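Local coordinates for protein TCR beta chain (Gallus gallus, PDB 6LIR) that probably pairs with the TCR alpha chain to form the antigen receptor by which chicken T cells recognise peptides held on MHC molecules, at residues 114-124 with 140-151. Sequence-based numbering, arbitrary orientation.
Sequences SEIIEPDVVIF and VCLASGFFPDHL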
# COMPACT_ATOMS: atom_id res chain seq x y z
N SER B 114 -2.57 -24.65 -11.04
CA SER B 114 -2.48 -24.13 -9.68
C SER B 114 -3.86 -23.76 -9.15
O SER B 114 -4.68 -23.19 -9.87
CB SER B 114 -1.56 -22.90 -9.65
OG SER B 114 -0.22 -23.27 -9.40
N GLU B 115 -4.10 -24.09 -7.89
CA GLU B 115 -5.33 -23.69 -7.23
C GLU B 115 -5.08 -22.53 -6.28
O GLU B 115 -3.96 -22.27 -5.84
CB GLU B 115 -5.95 -24.87 -6.47
CG GLU B 115 -7.06 -25.55 -7.25
CD GLU B 115 -8.21 -25.99 -6.37
OE1 GLU B 115 -9.37 -25.66 -6.69
OE2 GLU B 115 -7.95 -26.68 -5.36
N ILE B 116 -6.16 -21.83 -5.96
CA ILE B 116 -6.13 -20.77 -4.96
C ILE B 116 -6.26 -21.40 -3.58
O ILE B 116 -7.15 -22.23 -3.35
CB ILE B 116 -7.25 -19.75 -5.20
CG1 ILE B 116 -7.04 -19.02 -6.53
CG2 ILE B 116 -7.34 -18.76 -4.05
CD1 ILE B 116 -8.30 -18.38 -7.07
N ILE B 117 -5.38 -21.03 -2.66
CA ILE B 117 -5.42 -21.54 -1.30
C ILE B 117 -5.78 -20.39 -0.37
O ILE B 117 -5.12 -19.35 -0.37
CB ILE B 117 -4.08 -22.18 -0.90
CG1 ILE B 117 -3.65 -23.21 -1.95
CG2 ILE B 117 -4.20 -22.83 0.47
CD1 ILE B 117 -2.16 -23.41 -2.03
N GLU B 118 -6.84 -20.58 0.42
CA GLU B 118 -7.23 -19.60 1.41
C GLU B 118 -6.15 -19.49 2.49
O GLU B 118 -5.42 -20.45 2.76
CB GLU B 118 -8.57 -19.97 2.05
CG GLU B 118 -8.59 -21.31 2.76
CD GLU B 118 -9.97 -21.65 3.30
OE1 GLU B 118 -10.15 -21.66 4.54
OE2 GLU B 118 -10.88 -21.91 2.48
N PRO B 119 -6.02 -18.32 3.11
CA PRO B 119 -5.04 -18.16 4.18
C PRO B 119 -5.50 -18.78 5.48
O PRO B 119 -6.69 -18.96 5.74
CB PRO B 119 -4.94 -16.64 4.32
CG PRO B 119 -6.33 -16.18 4.00
CD PRO B 119 -6.77 -17.07 2.86
N ASP B 120 -4.52 -19.10 6.32
CA ASP B 120 -4.78 -19.32 7.73
C ASP B 120 -4.56 -17.99 8.44
O ASP B 120 -3.61 -17.27 8.13
CB ASP B 120 -3.85 -20.38 8.32
CG ASP B 120 -4.10 -21.76 7.74
OD1 ASP B 120 -5.12 -22.38 8.11
OD2 ASP B 120 -3.27 -22.23 6.94
N VAL B 121 -5.44 -17.67 9.38
CA VAL B 121 -5.43 -16.35 10.01
C VAL B 121 -5.47 -16.55 11.51
O VAL B 121 -6.41 -17.16 12.04
CB VAL B 121 -6.62 -15.48 9.55
CG1 VAL B 121 -6.50 -14.09 10.15
CG2 VAL B 121 -6.69 -15.41 8.03
N VAL B 122 -4.45 -16.05 12.20
CA VAL B 122 -4.39 -16.08 13.66
C VAL B 122 -4.04 -14.68 14.15
O VAL B 122 -3.35 -13.92 13.47
CB VAL B 122 -3.37 -17.12 14.17
CG1 VAL B 122 -3.71 -18.50 13.65
CG2 VAL B 122 -1.96 -16.73 13.77
N ILE B 123 -4.54 -14.34 15.34
CA ILE B 123 -4.05 -13.19 16.09
C ILE B 123 -3.21 -13.72 17.24
O ILE B 123 -3.62 -14.64 17.95
CB ILE B 123 -5.21 -12.32 16.60
CG1 ILE B 123 -6.03 -11.79 15.43
CG2 ILE B 123 -4.67 -11.18 17.46
CD1 ILE B 123 -7.22 -10.94 15.85
N PHE B 124 -2.05 -13.11 17.44
CA PHE B 124 -1.20 -13.48 18.56
C PHE B 124 -1.60 -12.66 19.78
O PHE B 124 -1.86 -11.46 19.68
CB PHE B 124 0.27 -13.27 18.20
CG PHE B 124 0.81 -14.31 17.26
CD1 PHE B 124 1.44 -15.44 17.74
CD2 PHE B 124 0.66 -14.16 15.89
CE1 PHE B 124 1.93 -16.40 16.87
CE2 PHE B 124 1.15 -15.11 15.01
CZ PHE B 124 1.79 -16.24 15.51
N VAL B 140 -0.60 -8.75 16.82
CA VAL B 140 -0.07 -9.18 15.53
C VAL B 140 -1.06 -10.16 14.92
O VAL B 140 -1.34 -11.23 15.47
CB VAL B 140 1.32 -9.82 15.68
CG1 VAL B 140 1.91 -10.10 14.31
CG2 VAL B 140 2.23 -8.89 16.47
N CYS B 141 -1.60 -9.78 13.76
CA CYS B 141 -2.42 -10.67 12.95
C CYS B 141 -1.55 -11.25 11.85
O CYS B 141 -0.89 -10.50 11.12
CB CYS B 141 -3.61 -9.91 12.37
SG CYS B 141 -4.67 -10.89 11.32
N LEU B 142 -1.57 -12.57 11.70
CA LEU B 142 -0.78 -13.23 10.68
C LEU B 142 -1.71 -13.99 9.74
O LEU B 142 -2.49 -14.83 10.18
CB LEU B 142 0.24 -14.19 11.30
CG LEU B 142 0.97 -15.13 10.34
CD1 LEU B 142 1.93 -14.36 9.44
CD2 LEU B 142 1.71 -16.23 11.09
N ALA B 143 -1.60 -13.70 8.45
CA ALA B 143 -2.24 -14.50 7.42
C ALA B 143 -1.14 -15.29 6.72
O ALA B 143 -0.19 -14.71 6.20
CB ALA B 143 -3.00 -13.62 6.43
N SER B 144 -1.28 -16.62 6.73
CA SER B 144 -0.27 -17.47 6.11
C SER B 144 -0.96 -18.62 5.40
O SER B 144 -2.14 -18.92 5.63
CB SER B 144 0.71 -18.01 7.15
OG SER B 144 0.02 -18.57 8.26
N GLY B 145 -0.20 -19.29 4.54
CA GLY B 145 -0.70 -20.46 3.85
C GLY B 145 -1.40 -20.19 2.54
O GLY B 145 -1.91 -21.13 1.93
N PHE B 146 -1.46 -18.93 2.09
CA PHE B 146 -2.32 -18.58 0.98
C PHE B 146 -1.54 -18.45 -0.33
O PHE B 146 -0.33 -18.24 -0.35
CB PHE B 146 -3.08 -17.27 1.26
CG PHE B 146 -2.19 -16.09 1.53
CD1 PHE B 146 -1.72 -15.31 0.49
CD2 PHE B 146 -1.85 -15.73 2.83
CE1 PHE B 146 -0.91 -14.21 0.73
CE2 PHE B 146 -1.05 -14.64 3.08
CZ PHE B 146 -0.58 -13.87 2.03
N PHE B 147 -2.27 -18.61 -1.43
CA PHE B 147 -1.79 -18.50 -2.80
C PHE B 147 -2.94 -17.99 -3.66
O PHE B 147 -4.05 -18.54 -3.56
CB PHE B 147 -1.27 -19.83 -3.35
CG PHE B 147 -0.56 -19.70 -4.67
CD1 PHE B 147 0.77 -19.33 -4.72
CD2 PHE B 147 -1.24 -19.92 -5.86
CE1 PHE B 147 1.42 -19.20 -5.93
CE2 PHE B 147 -0.59 -19.79 -7.07
CZ PHE B 147 0.74 -19.43 -7.11
N PRO B 148 -2.73 -16.96 -4.50
CA PRO B 148 -1.45 -16.33 -4.82
C PRO B 148 -1.03 -15.23 -3.84
O PRO B 148 -1.63 -15.08 -2.77
CB PRO B 148 -1.69 -15.74 -6.21
CG PRO B 148 -3.18 -15.68 -6.40
CD PRO B 148 -3.85 -16.33 -5.22
N ASP B 149 0.01 -14.48 -4.21
CA ASP B 149 0.67 -13.57 -3.28
C ASP B 149 -0.20 -12.42 -2.81
O ASP B 149 0.11 -11.83 -1.77
CB ASP B 149 1.93 -13.00 -3.94
CG ASP B 149 1.62 -12.11 -5.11
OD1 ASP B 149 0.62 -12.38 -5.82
OD2 ASP B 149 2.36 -11.13 -5.34
N HIS B 150 -1.27 -12.08 -3.51
CA HIS B 150 -2.05 -10.90 -3.16
C HIS B 150 -3.18 -11.23 -2.20
O HIS B 150 -3.96 -12.16 -2.43
CB HIS B 150 -2.61 -10.18 -4.37
CG HIS B 150 -3.02 -8.78 -4.07
ND1 HIS B 150 -4.33 -8.42 -3.79
CD2 HIS B 150 -2.30 -7.64 -3.96
CE1 HIS B 150 -4.39 -7.13 -3.54
NE2 HIS B 150 -3.17 -6.63 -3.64
N LEU B 151 -3.28 -10.44 -1.14
CA LEU B 151 -4.29 -10.59 -0.11
C LEU B 151 -4.34 -9.28 0.66
O LEU B 151 -3.32 -8.60 0.81
CB LEU B 151 -3.96 -11.77 0.81
CG LEU B 151 -4.79 -12.06 2.05
CD1 LEU B 151 -4.83 -13.56 2.24
CD2 LEU B 151 -4.21 -11.38 3.28
O HOH W 1 -1.52 -17.98 10.47
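Pro-119 fills a hollow between Phe-146 and Leu-151: its CB lies 3.5 Å from CD2 of the Phe-146 ring, while its CG presses tightly on CD1 of Leu-151. That same CD1 sits over one face of the Phe-146 ring, so the proline, the leucine methyl and the aromatic ring interlock at the entry to strand 120-124. From there the strand runs antiparallel to 140-144, and Leu-142 and Val-122 exchange both backbone bonds, Leu-142 N reaching Val-122 O at 2.9 Å. Side chains alternate between two faces. On the inner one, beta-branched Val-121 suits a strand and turns CG1 anti to its backbone N (chi1 -176°), bringing it 3.9 Å from SG of Cys-141, whose disulfide to Cys-201 ties the two sheets together; small Ala-143 leaves room beside Pro-119. On the other face, Phe-124 runs beside Leu-142 and offers it a ring edge, CE2 lying 3.9 Å from Leu-142 CB, with Val-140 O also near the ring plane. A serine in place of Phe-124 would probably leave a gap beside Leu-142 and strip apolar cover from a face that also packs on the TCR alpha chain. Gly-145 turns the corner with a positive phi of 89°, where a CB would jam against Ser-144 O and, as the side chains stand, strike Asp-120 OD2; with Phe-146 it forms a G1 beta bulge opposite Tyr-179. Beyond it, Ile-117 and Phe-147 pair through two backbone bonds. Strand 120-124, outermost in its sheet within this chain, and cysteine-bearing 140-144 correspond to the A-B pair of a C1-set immunoglobulin sandwich.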